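Local coordinates for protein putative fructose-bisphosphate aldolase (Coccidioides immitis, PDB 3PM6) that probably belongs to the class II fructose-bisphosphate aldolases, a family of zinc-binding TIM-barrel proteins, and carries a bound zinc ion, at residues 35-40 with 70-74; 93-98 with 117-123; 99-105 with 139-145; 261-265 with 274-278. All coordinates share one frame; numbering follows the deposited sequence.

Interaction 1: 35-40 with 70-74; sequences YNLEGI and LVRTA
With CG1 of Ile40 placed opposite its own carbonyl carbon (chi1 -69°) and the chain nearly straight beyond (chi2 158°), the CD1 methyl is carried to Leu70 and Ala74, one helical turn apart. It lies 3.9 Å from Leu70 CD2 and the same distance, 3.9 Å, from Ala74 CB, so the methyl is wedged between these two side chains. The side chains of Ile40 and Leu70 meet at a slant. Leu70 divides its two methyls: CD2 also lies against the backbone at Asn36, 4.1 Å from Asn36 CA, while Leu70 CD1 lies 3.7 Å from the carbonyl oxygen Tyr35 O. A second apolar meeting lies alongside, where Leu37 CD1 and Thr73 CG2 come within 4.1 Å and their side chains cross at about a right angle. The hydroxyl of Thr73 is engaged elsewhere, with Leu69 O of its own helix and with Thr73 of the second subunit.

The first segment is shaped by its helix start. Asn36 is the N-cap: its OD1 accepts from Gly39 N at 2.9 Å, with the donor almost in line with the side-chain carbonyl (163°). This bond and one between ND2 and His275 of the second subunit together hold the amide's rotation.

All the touching residues are buried. The contact joins the start of helix 37-49, which follows barrel strand 29-33, to helix 69-80, which precedes strand 85-92; helices 252-265 and 271-292 pack on Asn36 and Glu38, and helix 60-66 on Leu70.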
loop_
_atom_site.group_PDB
_atom_site.type_symbol
_atom_site.label_atom_id
_atom_site.label_comp_id
_atom_site.label_asym_id
_atom_site.label_seq_id
_atom_site.Cartn_x
_atom_site.Cartn_y
_atom_site.Cartn_z
ATOM N N TYR A 35 -1.736 -8.264 -2.969
ATOM C CA TYR A 35 -1.807 -8.263 -1.500
ATOM C C TYR A 35 -1.075 -7.083 -0.893
ATOM O O TYR A 35 -1.005 -6.958 0.344
ATOM C CB TYR A 35 -1.125 -9.504 -0.912
ATOM C CG TYR A 35 -1.729 -10.812 -1.327
ATOM C CD1 TYR A 35 -2.787 -11.385 -0.616
ATOM C CD2 TYR A 35 -1.230 -11.484 -2.437
ATOM C CE1 TYR A 35 -3.318 -12.629 -1.018
ATOM C CE2 TYR A 35 -1.748 -12.681 -2.835
ATOM C CZ TYR A 35 -2.772 -13.262 -2.125
ATOM O OH TYR A 35 -3.247 -14.454 -2.614
ATOM N N ASN A 36 -0.508 -6.245 -1.756
ATOM C CA ASN A 36 0.452 -5.278 -1.319
ATOM C C ASN A 36 0.715 -4.182 -2.359
ATOM O O ASN A 36 0.334 -4.278 -3.550
ATOM C CB ASN A 36 1.760 -5.984 -0.904
ATOM C CG ASN A 36 2.268 -6.949 -1.964
ATOM O OD1 ASN A 36 2.371 -6.605 -3.147
ATOM N ND2 ASN A 36 2.564 -8.170 -1.545
ATOM N N LEU A 37 1.327 -3.118 -1.875
ATOM C CA LEU A 37 1.681 -1.977 -2.709
ATOM C C LEU A 37 2.639 -2.366 -3.833
ATOM O O LEU A 37 2.530 -1.829 -4.913
ATOM C CB LEU A 37 2.300 -0.862 -1.843
ATOM C CG LEU A 37 2.969 0.381 -2.437
ATOM C CD1 LEU A 37 2.133 1.051 -3.483
ATOM C CD2 LEU A 37 3.217 1.365 -1.318
ATOM N N GLU A 38 3.561 -3.296 -3.596
ATOM C CA GLU A 38 4.412 -3.754 -4.677
ATOM C C GLU A 38 3.576 -4.297 -5.852
ATOM O O GLU A 38 3.896 -4.060 -7.011
ATOM C CB GLU A 38 5.418 -4.815 -4.206
ATOM C CG GLU A 38 6.423 -4.311 -3.185
ATOM C CD GLU A 38 6.027 -4.619 -1.739
ATOM O OE1 GLU A 38 4.825 -4.526 -1.406
ATOM O OE2 GLU A 38 6.926 -4.934 -0.934
ATOM N N GLY A 39 2.527 -5.049 -5.542
ATOM C CA GLY A 39 1.682 -5.621 -6.581
ATOM C C GLY A 39 0.874 -4.551 -7.290
ATOM O O GLY A 39 0.685 -4.625 -8.504
ATOM N N ILE A 40 0.400 -3.556 -6.529
ATOM C CA ILE A 40 -0.325 -2.404 -7.089
ATOM C C ILE A 40 0.609 -1.681 -8.089
ATOM O O ILE A 40 0.222 -1.397 -9.216
ATOM C CB ILE A 40 -0.850 -1.459 -5.955
ATOM C CG1 ILE A 40 -1.970 -2.136 -5.137
ATOM C CG2 ILE A 40 -1.274 -0.083 -6.496
ATOM C CD1 ILE A 40 -2.162 -1.555 -3.735
ATOM N N LEU A 70 -5.186 -0.390 1.937
ATOM C CA LEU A 70 -4.879 -0.917 0.609
ATOM C C LEU A 70 -5.931 -0.473 -0.375
ATOM O O LEU A 70 -5.625 -0.194 -1.541
ATOM C CB LEU A 70 -4.802 -2.445 0.632
ATOM C CG LEU A 70 -3.455 -2.972 1.075
ATOM C CD1 LEU A 70 -3.518 -4.448 1.396
ATOM C CD2 LEU A 70 -2.420 -2.691 -0.036
ATOM N N VAL A 71 -7.184 -0.433 0.085
ATOM C CA VAL A 71 -8.296 -0.038 -0.778
ATOM C C VAL A 71 -8.011 1.381 -1.304
ATOM O O VAL A 71 -8.075 1.614 -2.517
ATOM C CB VAL A 71 -9.648 -0.101 -0.038
ATOM C CG1 VAL A 71 -10.790 0.461 -0.870
ATOM C CG2 VAL A 71 -9.959 -1.489 0.383
ATOM N N ARG A 72 -7.667 2.299 -0.386
ATOM C CA ARG A 72 -7.452 3.711 -0.696
ATOM C C ARG A 72 -6.211 3.907 -1.579
ATOM O O ARG A 72 -6.248 4.649 -2.551
ATOM C CB ARG A 72 -7.318 4.538 0.597
ATOM N N THR A 73 -5.120 3.244 -1.227
ATOM C CA THR A 73 -3.909 3.239 -2.045
ATOM C C THR A 73 -4.198 2.744 -3.457
ATOM O O THR A 73 -3.835 3.395 -4.413
ATOM C CB THR A 73 -2.835 2.341 -1.435
ATOM O OG1 THR A 73 -2.638 2.722 -0.064
ATOM C CG2 THR A 73 -1.515 2.472 -2.206
ATOM N N ALA A 74 -4.867 1.597 -3.580
ATOM C CA ALA A 74 -5.192 1.014 -4.912
ATOM C C ALA A 74 -6.171 1.868 -5.695
ATOM O O ALA A 74 -6.014 2.034 -6.912
ATOM C CB ALA A 74 -5.716 -0.429 -4.789
#

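Interaction 2: 93-98 with 117-123; sequences QDPEII and IMVDMSH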
loop_
_atom_site.group_PDB
_atom_site.type_symbol
_atom_site.label_atom_id
_atom_site.label_comp_id
_atom_site.label_asym_id
_atom_site.label_seq_id
_atom_site.Cartn_x
_atom_site.Cartn_y
_atom_site.Cartn_z
ATOM N N GLN A 93 -16.999 -13.597 0.048
ATOM C CA GLN A 93 -17.858 -14.755 0.270
ATOM C C GLN A 93 -18.722 -14.642 1.514
ATOM O O GLN A 93 -19.288 -15.642 1.974
ATOM C CB GLN A 93 -17.039 -16.063 0.288
ATOM C CG GLN A 93 -16.223 -16.287 -1.011
ATOM C CD GLN A 93 -15.431 -17.599 -0.983
ATOM O OE1 GLN A 93 -15.155 -18.153 0.087
ATOM N NE2 GLN A 93 -15.064 -18.098 -2.168
ATOM N N ASP A 94 -18.849 -13.411 2.010
ATOM C CA ASP A 94 -19.564 -13.095 3.250
ATOM C C ASP A 94 -20.381 -11.819 3.021
ATOM O O ASP A 94 -19.809 -10.780 2.741
ATOM C CB ASP A 94 -18.537 -12.852 4.363
ATOM C CG ASP A 94 -19.183 -12.650 5.767
ATOM O OD1 ASP A 94 -20.310 -12.087 5.908
ATOM O OD2 ASP A 94 -18.521 -13.059 6.760
ATOM N N PRO A 95 -21.728 -11.899 3.117
ATOM C CA PRO A 95 -22.606 -10.737 2.927
ATOM C C PRO A 95 -22.188 -9.483 3.739
ATOM O O PRO A 95 -22.208 -8.352 3.211
ATOM C CB PRO A 95 -23.970 -11.273 3.384
ATOM C CG PRO A 95 -23.905 -12.708 2.984
ATOM C CD PRO A 95 -22.502 -13.142 3.292
ATOM N N GLU A 96 -21.780 -9.689 4.991
ATOM C CA GLU A 96 -21.345 -8.594 5.865
ATOM C C GLU A 96 -20.130 -7.848 5.314
ATOM O O GLU A 96 -20.061 -6.616 5.348
ATOM C CB GLU A 96 -21.056 -9.102 7.289
ATOM N N ILE A 97 -19.171 -8.588 4.784
ATOM C CA ILE A 97 -17.978 -7.960 4.215
ATOM C C ILE A 97 -18.274 -7.200 2.921
ATOM O O ILE A 97 -17.619 -6.212 2.592
ATOM C CB ILE A 97 -16.873 -9.000 3.978
ATOM C CG1 ILE A 97 -16.129 -9.244 5.296
ATOM C CG2 ILE A 97 -15.854 -8.473 3.001
ATOM C CD1 ILE A 97 -16.851 -10.095 6.308
ATOM N N ILE A 98 -19.243 -7.688 2.171
ATOM C CA ILE A 98 -19.601 -7.065 0.901
ATOM C C ILE A 98 -20.194 -5.672 1.195
ATOM O O ILE A 98 -19.780 -4.664 0.613
ATOM C CB ILE A 98 -20.544 -8.008 0.107
ATOM C CG1 ILE A 98 -19.711 -9.192 -0.424
ATOM C CG2 ILE A 98 -21.273 -7.283 -1.040
ATOM C CD1 ILE A 98 -20.514 -10.343 -1.021
ATOM N N ILE A 117 -17.477 -5.615 -7.436
ATOM C CA ILE A 117 -17.264 -6.527 -6.315
ATOM C C ILE A 117 -17.724 -7.864 -6.800
ATOM O O ILE A 117 -18.729 -7.953 -7.485
ATOM C CB ILE A 117 -18.116 -6.083 -5.098
ATOM C CG1 ILE A 117 -17.624 -4.739 -4.539
ATOM C CG2 ILE A 117 -18.224 -7.199 -4.009
ATOM C CD1 ILE A 117 -18.477 -4.223 -3.312
ATOM N N MET A 118 -16.990 -8.911 -6.455
ATOM C CA MET A 118 -17.471 -10.217 -6.755
ATOM C C MET A 118 -18.335 -10.726 -5.617
ATOM O O MET A 118 -17.826 -11.030 -4.555
ATOM C CB MET A 118 -16.326 -11.212 -7.067
ATOM C CG MET A 118 -16.856 -12.595 -7.380
ATOM S SD MET A 118 -15.559 -13.859 -7.429
ATOM C CE MET A 118 -16.556 -15.193 -8.171
ATOM N N VAL A 119 -19.639 -10.841 -5.854
ATOM C CA VAL A 119 -20.562 -11.409 -4.850
ATOM C C VAL A 119 -20.510 -12.915 -5.029
ATOM O O VAL A 119 -21.248 -13.472 -5.842
ATOM C CB VAL A 119 -22.026 -10.876 -5.029
ATOM C CG1 VAL A 119 -22.906 -11.401 -3.938
ATOM C CG2 VAL A 119 -22.029 -9.333 -5.067
ATOM N N ASP A 120 -19.599 -13.552 -4.307
ATOM C CA ASP A 120 -19.266 -14.948 -4.486
ATOM C C ASP A 120 -19.991 -15.753 -3.413
ATOM O O ASP A 120 -19.447 -15.997 -2.333
ATOM C CB ASP A 120 -17.735 -15.160 -4.351
ATOM C CG ASP A 120 -17.337 -16.609 -4.577
ATOM O OD1 ASP A 120 -18.262 -17.405 -4.837
ATOM O OD2 ASP A 120 -16.125 -16.955 -4.546
ATOM N N MET A 121 -21.222 -16.164 -3.703
ATOM C CA MET A 121 -21.994 -16.977 -2.750
ATOM C C MET A 121 -21.991 -18.465 -3.120
ATOM O O MET A 121 -22.909 -19.221 -2.766
ATOM C CB MET A 121 -23.425 -16.417 -2.689
ATOM C CG MET A 121 -23.460 -14.917 -2.234
ATOM S SD MET A 121 -22.964 -14.726 -0.502
ATOM C CE MET A 121 -21.637 -13.530 -0.593
ATOM N N SER A 122 -20.937 -18.883 -3.836
ATOM C CA SER A 122 -20.894 -20.205 -4.464
ATOM C C SER A 122 -20.743 -21.329 -3.451
ATOM O O SER A 122 -20.986 -22.494 -3.769
ATOM C CB SER A 122 -19.723 -20.268 -5.473
ATOM O OG SER A 122 -18.482 -20.229 -4.771
ATOM N N HIS A 123 -20.326 -20.983 -2.235
ATOM C CA HIS A 123 -20.227 -21.961 -1.165
ATOM C C HIS A 123 -21.570 -22.417 -0.590
ATOM O O HIS A 123 -21.639 -23.465 0.061
ATOM C CB HIS A 123 -19.318 -21.450 -0.050
ATOM C CG HIS A 123 -17.862 -21.458 -0.416
ATOM N ND1 HIS A 123 -16.876 -21.800 0.480
ATOM C CD2 HIS A 123 -17.233 -21.185 -1.580
ATOM C CE1 HIS A 123 -15.693 -21.698 -0.109
ATOM N NE2 HIS A 123 -15.882 -21.334 -1.361
HETATM O O HOH W 1 -13.747 -20.593 -2.610
#
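The Gln93 amide and the His123 imidazole meet obliquely, their planes 56° apart, with Gln93 OE1 lying over one face of the ring near its rim. Water 1 and Ser122 OG lie at the ring's edge, in its plane. That water accepts from Gln93 NE2 at 2.9 Å and stands 2.6 Å from His123 NE2, so it links the two side chains. Gln93 and the Asp120 carboxylate run side by side in the same direction, but their planes are 82° apart. Accordingly, Gln93 NE2 donates to Asp120 OD2 at 2.8 Å along a straight path (167°) that lies in the amide plane yet approaches from above the carboxylate.

The other oxygen of Asp120 is gripped twice from within its own segment: Ser122 N closes an Asx turn onto OD1, and Ser122 OG donates to the syn lone pair of Asp120 OD1 at 2.8 Å. Asp120 OD2 is also hydrogen-bonded to ND1 of His91, a zinc ligand; Asp120 is thus a second-shell residue of the zinc site, and Gln93 donates to the same oxygen. Gln93 and Asp120 follow directly on the C-terminal ends of neighbouring strands 85-92 and 116-119, the end where TIM barrels carry their active sites.

Further along the contact the packing is apolar. Met121, bent at chi2 and chi3, brings CE tip to tip against Ile98 CD1 at 3.4 Å, tighter than usual for two carbons. The same methyl of Met121 reaches Pro95 CD at 4.0 Å. Ile98 and Val119 cross at about a right angle, CD1 to CG1 3.9 Å. Helix 126-141 covers Val119 and Met121 through Leu136 and Thr133.

Interaction 3: 99-105 with 139-145; sequences KRAADLS and YCNARGI
Ala102 and Ile145 form the tight, inward part of this contact. Ile145 CD1 lies 3.7 Å from Ala102 CB and touches Ser105 OG as well. The same Ala102 methyl meets the edge of the Tyr139 ring, close to the ring plane, at 4.0 Å from CE2. On the barrel side, Ile117 of strand 116-119 packs on Ala102, Cys140 and Ile145.

Toward solvent the contact becomes polar. The Tyr139 ring, with CG placed opposite the backbone N (chi1 -166°), is sandwiched. Lys99 CG sits over one face, 3.8 Å from the centroid and only 10° off the normal, a CH-pi contact; a bend at chi4 brings Lys99 NZ back over the ring as an off-centre cation-pi partner. The guanidinium of Arg143 covers the opposite face, where its NH1 also donates to Tyr139 O at 2.9 Å in the carbonyl plane, which helps hold the group over the ring. Tyr139 OH donates to Asp103 OD1 at 2.6 Å on the syn lone pair. The same carboxylate oxygen of Asp103 forms a longer salt bridge to Arg143 NE, 3.4 Å away, so the exposed carboxylate ties the phenol to the arginine.

Segment 139-145 leaves its helix through a Schellman motif with Gly144, at positive phi, as C-prime. The whole joins two adjacent outer helices, 95-103 and 126-141, near their C-terminal ends, as in the helical layer of a TIM barrel.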
loop_
_atom_site.group_PDB
_atom_site.type_symbol
_atom_site.label_atom_id
_atom_site.label_comp_id
_atom_site.label_asym_id
_atom_site.label_seq_id
_atom_site.Cartn_x
_atom_site.Cartn_y
_atom_site.Cartn_z
ATOM N N LYS A 99 -21.124 -5.615 2.135
ATOM C CA LYS A 99 -21.749 -4.345 2.503
ATOM C C LYS A 99 -20.695 -3.418 3.081
ATOM O O LYS A 99 -20.695 -2.241 2.781
ATOM C CB LYS A 99 -22.831 -4.562 3.537
ATOM C CG LYS A 99 -23.922 -5.412 3.069
ATOM C CD LYS A 99 -24.531 -6.074 4.299
ATOM C CE LYS A 99 -25.752 -6.814 3.903
ATOM N NZ LYS A 99 -26.694 -5.850 3.301
ATOM N N ARG A 100 -19.781 -3.959 3.882
ATOM C CA ARG A 100 -18.731 -3.138 4.463
ATOM C C ARG A 100 -17.848 -2.548 3.354
ATOM O O ARG A 100 -17.519 -1.340 3.358
ATOM C CB ARG A 100 -17.903 -3.946 5.458
ATOM C CG ARG A 100 -16.788 -3.135 6.148
ATOM C CD ARG A 100 -15.765 -4.037 6.876
ATOM N NE ARG A 100 -14.674 -3.236 7.433
ATOM C CZ ARG A 100 -13.764 -3.681 8.301
ATOM N NH1 ARG A 100 -12.827 -2.863 8.747
ATOM N NH2 ARG A 100 -13.793 -4.938 8.737
ATOM N N ALA A 101 -17.482 -3.383 2.386
ATOM C CA ALA A 101 -16.731 -2.880 1.219
ATOM C C ALA A 101 -17.544 -1.865 0.394
ATOM O O ALA A 101 -17.011 -0.865 -0.053
ATOM C CB ALA A 101 -16.256 -4.029 0.345
ATOM N N ALA A 102 -18.822 -2.144 0.183
ATOM C CA ALA A 102 -19.676 -1.315 -0.670
ATOM C C ALA A 102 -19.935 0.075 -0.040
ATOM O O ALA A 102 -20.104 1.059 -0.762
ATOM C CB ALA A 102 -20.990 -2.026 -0.967
ATOM N N ASP A 103 -19.945 0.122 1.304
ATOM C CA ASP A 103 -20.060 1.355 2.087
ATOM C C ASP A 103 -18.820 2.265 1.950
ATOM O O ASP A 103 -18.900 3.471 2.197
ATOM C CB ASP A 103 -20.320 1.037 3.567
ATOM C CG ASP A 103 -21.701 0.419 3.816
ATOM O OD1 ASP A 103 -22.596 0.481 2.946
ATOM O OD2 ASP A 103 -21.899 -0.142 4.906
ATOM N N LEU A 104 -17.683 1.709 1.549
ATOM C CA LEU A 104 -16.487 2.516 1.335
ATOM C C LEU A 104 -16.635 3.628 0.276
ATOM O O LEU A 104 -15.925 4.637 0.337
ATOM C CB LEU A 104 -15.283 1.633 1.002
ATOM C CG LEU A 104 -14.727 0.793 2.159
ATOM C CD1 LEU A 104 -13.688 -0.226 1.667
ATOM C CD2 LEU A 104 -14.134 1.688 3.242
ATOM N N SER A 105 -17.543 3.439 -0.685
ATOM C CA SER A 105 -17.858 4.457 -1.700
ATOM C C SER A 105 -19.192 5.156 -1.446
ATOM O O SER A 105 -19.283 6.029 -0.578
ATOM C CB SER A 105 -17.845 3.861 -3.114
ATOM O OG SER A 105 -18.275 2.505 -3.144
ATOM N N TYR A 139 -27.744 -3.982 -3.120
ATOM C CA TYR A 139 -26.984 -3.164 -2.193
ATOM C C TYR A 139 -25.774 -2.490 -2.862
ATOM O O TYR A 139 -25.494 -1.307 -2.619
ATOM C CB TYR A 139 -26.559 -4.010 -0.995
ATOM C CG TYR A 139 -26.069 -3.218 0.189
ATOM C CD1 TYR A 139 -26.925 -2.936 1.287
ATOM C CD2 TYR A 139 -24.749 -2.751 0.230
ATOM C CE1 TYR A 139 -26.448 -2.188 2.407
ATOM C CE2 TYR A 139 -24.261 -2.020 1.325
ATOM C CZ TYR A 139 -25.109 -1.742 2.414
ATOM O OH TYR A 139 -24.599 -1.014 3.481
ATOM N N CYS A 140 -25.057 -3.238 -3.693
ATOM C CA CYS A 140 -23.917 -2.701 -4.421
ATOM C C CYS A 140 -24.347 -1.660 -5.484
ATOM O O CYS A 140 -23.711 -0.620 -5.663
ATOM C CB CYS A 140 -23.158 -3.851 -5.096
ATOM S SG CYS A 140 -22.322 -4.990 -3.949
ATOM N N ASN A 141 -25.384 -1.999 -6.241
ATOM C CA ASN A 141 -25.884 -1.146 -7.312
ATOM C C ASN A 141 -26.330 0.230 -6.765
ATOM O O ASN A 141 -25.950 1.273 -7.308
ATOM C CB ASN A 141 -27.055 -1.825 -8.025
ATOM C CG ASN A 141 -26.616 -2.936 -8.964
ATOM O OD1 ASN A 141 -25.420 -3.254 -9.080
ATOM N ND2 ASN A 141 -27.592 -3.535 -9.659
ATOM N N ALA A 142 -27.094 0.214 -5.675
ATOM C CA ALA A 142 -27.457 1.445 -4.937
ATOM C C ALA A 142 -26.266 2.369 -4.716
ATOM O O ALA A 142 -26.455 3.572 -4.580
ATOM C CB ALA A 142 -28.101 1.114 -3.599
ATOM N N ARG A 143 -25.044 1.803 -4.710
ATOM C CA ARG A 143 -23.875 2.581 -4.369
ATOM C C ARG A 143 -22.929 2.805 -5.546
ATOM O O ARG A 143 -21.761 3.221 -5.359
ATOM C CB ARG A 143 -23.172 1.965 -3.156
ATOM C CG ARG A 143 -24.015 2.102 -1.871
ATOM C CD ARG A 143 -23.836 0.954 -0.883
ATOM N NE ARG A 143 -24.654 1.236 0.292
ATOM C CZ ARG A 143 -25.954 0.960 0.414
ATOM N NH1 ARG A 143 -26.612 0.337 -0.552
ATOM N NH2 ARG A 143 -26.608 1.326 1.519
ATOM N N GLY A 144 -23.440 2.553 -6.747
ATOM C CA GLY A 144 -22.664 2.743 -7.966
ATOM C C GLY A 144 -21.760 1.578 -8.360
ATOM O O GLY A 144 -20.941 1.710 -9.268
ATOM N N ILE A 145 -21.931 0.425 -7.708
ATOM C CA ILE A 145 -20.934 -0.652 -7.799
ATOM C C ILE A 145 -21.395 -1.809 -8.700
ATOM O O ILE A 145 -22.468 -2.342 -8.506
ATOM C CB ILE A 145 -20.575 -1.144 -6.380
ATOM C CG1 ILE A 145 -19.968 0.018 -5.564
ATOM C CG2 ILE A 145 -19.655 -2.383 -6.432
ATOM C CD1 ILE A 145 -19.771 -0.310 -4.050
#

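Interaction 4: 261-265 with 274-278; sequences VMREK and LHEEV
Lys265 meets helix 271-292 at its CB and again from CD to its tip. Its CB lies 4.0 Å from Leu274 CD1, whose nearest partner is the backbone oxygen of Lys265. Beyond a bend at chi2 (-132°), CD comes 3.4 Å from Glu277 OE1, and CE stays beside the same oxygen. The second bend, at chi4, leaves NZ 3.4 Å from Glu277 OE1: a salt bridge whose direct hydrogen bond is weak. Water 2 strengthens the link, accepting from Lys265 NZ at 2.6 Å and donating to Glu277 OE1 at 2.7 Å. The two side chains cross at about a right angle, while Glu277 OE2 has a weak, long ion pair with Arg273.

The apolar part lies beside it. Val278 CG1 lies 3.6 Å from Val261 CB, and Val261 CG1 also touches Glu277 CB. Met262, bent at chi2, brings SD to 3.8 Å from Leu274 CG, and its CE meets both Leu274 and the Val278 methyl.

Helices 252-265 and 271-292 are consecutive and form a helical hairpin. The N-to-C directions of these short segments are 137° apart, so the hairpin's arms are splayed, with axes 10.2 Å apart at closest approach. The hairpin follows the last barrel strand, 245-250, and lies at the subunit interface, where Tyr258 of the second subunit packs on Met262 and Tyr65 of that subunit on His275.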
loop_
_atom_site.group_PDB
_atom_site.type_symbol
_atom_site.label_atom_id
_atom_site.label_comp_id
_atom_site.label_asym_id
_atom_site.label_seq_id
_atom_site.Cartn_x
_atom_site.Cartn_y
_atom_site.Cartn_z
ATOM N N VAL A 261 11.519 -13.891 -5.098
ATOM C CA VAL A 261 12.516 -12.864 -4.857
ATOM C C VAL A 261 12.809 -12.732 -3.348
ATOM O O VAL A 261 13.970 -12.670 -2.941
ATOM C CB VAL A 261 12.141 -11.495 -5.484
ATOM C CG1 VAL A 261 13.138 -10.425 -5.063
ATOM C CG2 VAL A 261 12.123 -11.590 -6.981
ATOM N N MET A 262 11.758 -12.708 -2.528
ATOM C CA MET A 262 11.930 -12.637 -1.066
ATOM C C MET A 262 12.666 -13.871 -0.540
ATOM O O MET A 262 13.569 -13.752 0.288
ATOM C CB MET A 262 10.577 -12.493 -0.346
ATOM C CG MET A 262 9.904 -11.132 -0.492
ATOM S SD MET A 262 10.846 -9.822 0.307
ATOM C CE MET A 262 9.897 -8.360 -0.085
ATOM N N ARG A 263 12.284 -15.049 -1.025
ATOM C CA ARG A 263 12.876 -16.313 -0.555
ATOM C C ARG A 263 14.389 -16.289 -0.777
ATOM O O ARG A 263 15.162 -16.613 0.126
ATOM C CB ARG A 263 12.211 -17.523 -1.249
ATOM C CG ARG A 263 13.046 -18.818 -1.298
ATOM C CD ARG A 263 12.257 -20.083 -1.775
ATOM N NE ARG A 263 11.879 -20.036 -3.196
ATOM C CZ ARG A 263 10.630 -20.196 -3.646
ATOM N NH1 ARG A 263 9.636 -20.435 -2.780
ATOM N NH2 ARG A 263 10.379 -20.128 -4.955
ATOM N N GLU A 264 14.796 -15.853 -1.966
ATOM C CA GLU A 264 16.202 -15.868 -2.365
ATOM C C GLU A 264 17.043 -14.675 -1.851
ATOM O O GLU A 264 18.232 -14.821 -1.599
ATOM C CB GLU A 264 16.300 -15.959 -3.888
ATOM N N LYS A 265 16.426 -13.509 -1.704
ATOM C CA LYS A 265 17.180 -12.271 -1.537
ATOM C C LYS A 265 16.985 -11.495 -0.217
ATOM O O LYS A 265 17.725 -10.541 0.040
ATOM C CB LYS A 265 16.978 -11.329 -2.748
ATOM C CG LYS A 265 17.277 -11.979 -4.072
ATOM C CD LYS A 265 18.165 -11.120 -4.933
ATOM C CE LYS A 265 18.748 -11.878 -6.146
ATOM N NZ LYS A 265 17.830 -11.852 -7.352
ATOM N N LEU A 274 15.083 -4.707 -2.324
ATOM C CA LEU A 274 14.122 -5.794 -2.157
ATOM C C LEU A 274 12.766 -5.404 -2.757
ATOM O O LEU A 274 12.205 -6.150 -3.556
ATOM C CB LEU A 274 13.987 -6.113 -0.684
ATOM C CG LEU A 274 13.870 -7.556 -0.247
ATOM C CD1 LEU A 274 14.946 -8.410 -0.902
ATOM C CD2 LEU A 274 13.986 -7.606 1.276
ATOM N N HIS A 275 12.277 -4.204 -2.423
ATOM C CA HIS A 275 10.968 -3.747 -2.895
ATOM C C HIS A 275 10.984 -3.556 -4.397
ATOM O O HIS A 275 10.007 -3.863 -5.064
ATOM C CB HIS A 275 10.548 -2.446 -2.211
ATOM C CG HIS A 275 10.110 -2.636 -0.795
ATOM N ND1 HIS A 275 9.099 -3.500 -0.442
ATOM C CD2 HIS A 275 10.538 -2.072 0.355
ATOM C CE1 HIS A 275 8.930 -3.470 0.872
ATOM N NE2 HIS A 275 9.803 -2.624 1.379
ATOM N N GLU A 276 12.098 -3.032 -4.904
ATOM C CA GLU A 276 12.278 -2.817 -6.330
ATOM C C GLU A 276 12.243 -4.118 -7.102
ATOM O O GLU A 276 11.563 -4.213 -8.136
ATOM C CB GLU A 276 13.578 -2.044 -6.609
ATOM C CG GLU A 276 13.508 -0.543 -6.200
ATOM C CD GLU A 276 14.880 0.180 -6.213
ATOM O OE1 GLU A 276 15.885 -0.363 -6.753
ATOM O OE2 GLU A 276 14.944 1.299 -5.675
ATOM N N GLU A 277 12.955 -5.121 -6.589
ATOM C CA GLU A 277 13.078 -6.403 -7.291
ATOM C C GLU A 277 11.758 -7.206 -7.348
ATOM O O GLU A 277 11.396 -7.717 -8.422
ATOM C CB GLU A 277 14.274 -7.228 -6.756
ATOM C CG GLU A 277 15.636 -6.578 -7.109
ATOM C CD GLU A 277 16.838 -7.523 -6.956
ATOM O OE1 GLU A 277 16.630 -8.751 -6.912
ATOM O OE2 GLU A 277 17.987 -7.041 -6.874
ATOM N N VAL A 278 11.008 -7.255 -6.235
ATOM C CA VAL A 278 9.709 -7.918 -6.258
ATOM C C VAL A 278 8.733 -7.231 -7.211
ATOM O O VAL A 278 7.957 -7.897 -7.890
ATOM C CB VAL A 278 9.068 -8.125 -4.849
ATOM C CG1 VAL A 278 9.922 -9.096 -4.019
ATOM C CG2 VAL A 278 8.856 -6.804 -4.100
HETATM O O HOH W 2 15.759 -10.710 -8.518
#

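How the interactions relate
Interactions 2 and 3 share helix 95-103 and, with centres about 13 Å apart, form one continuous region: Ile117 CG1 lies 3.6 Å from Ile145 CG2, and Ile98 CG2 lies 3.8 Å from Cys140 SG. Interaction 1 touches interaction 3 through Val71 and Leu104, and interaction 4 through Glu38 OE2 to His275 ND1, a probable hydrogen bond of 2.6 Å. Interactions 1 and 4, centres about 17 Å apart, both meet the second subunit; 2 and 3 do not. Zinc lies about 6 Å from the Met118 side chain of interaction 2 and about 10 Å from that of Tyr35 in interaction 1. Interaction 4 is remote from interactions 2 and 3, centres about 33 and 36 Å away.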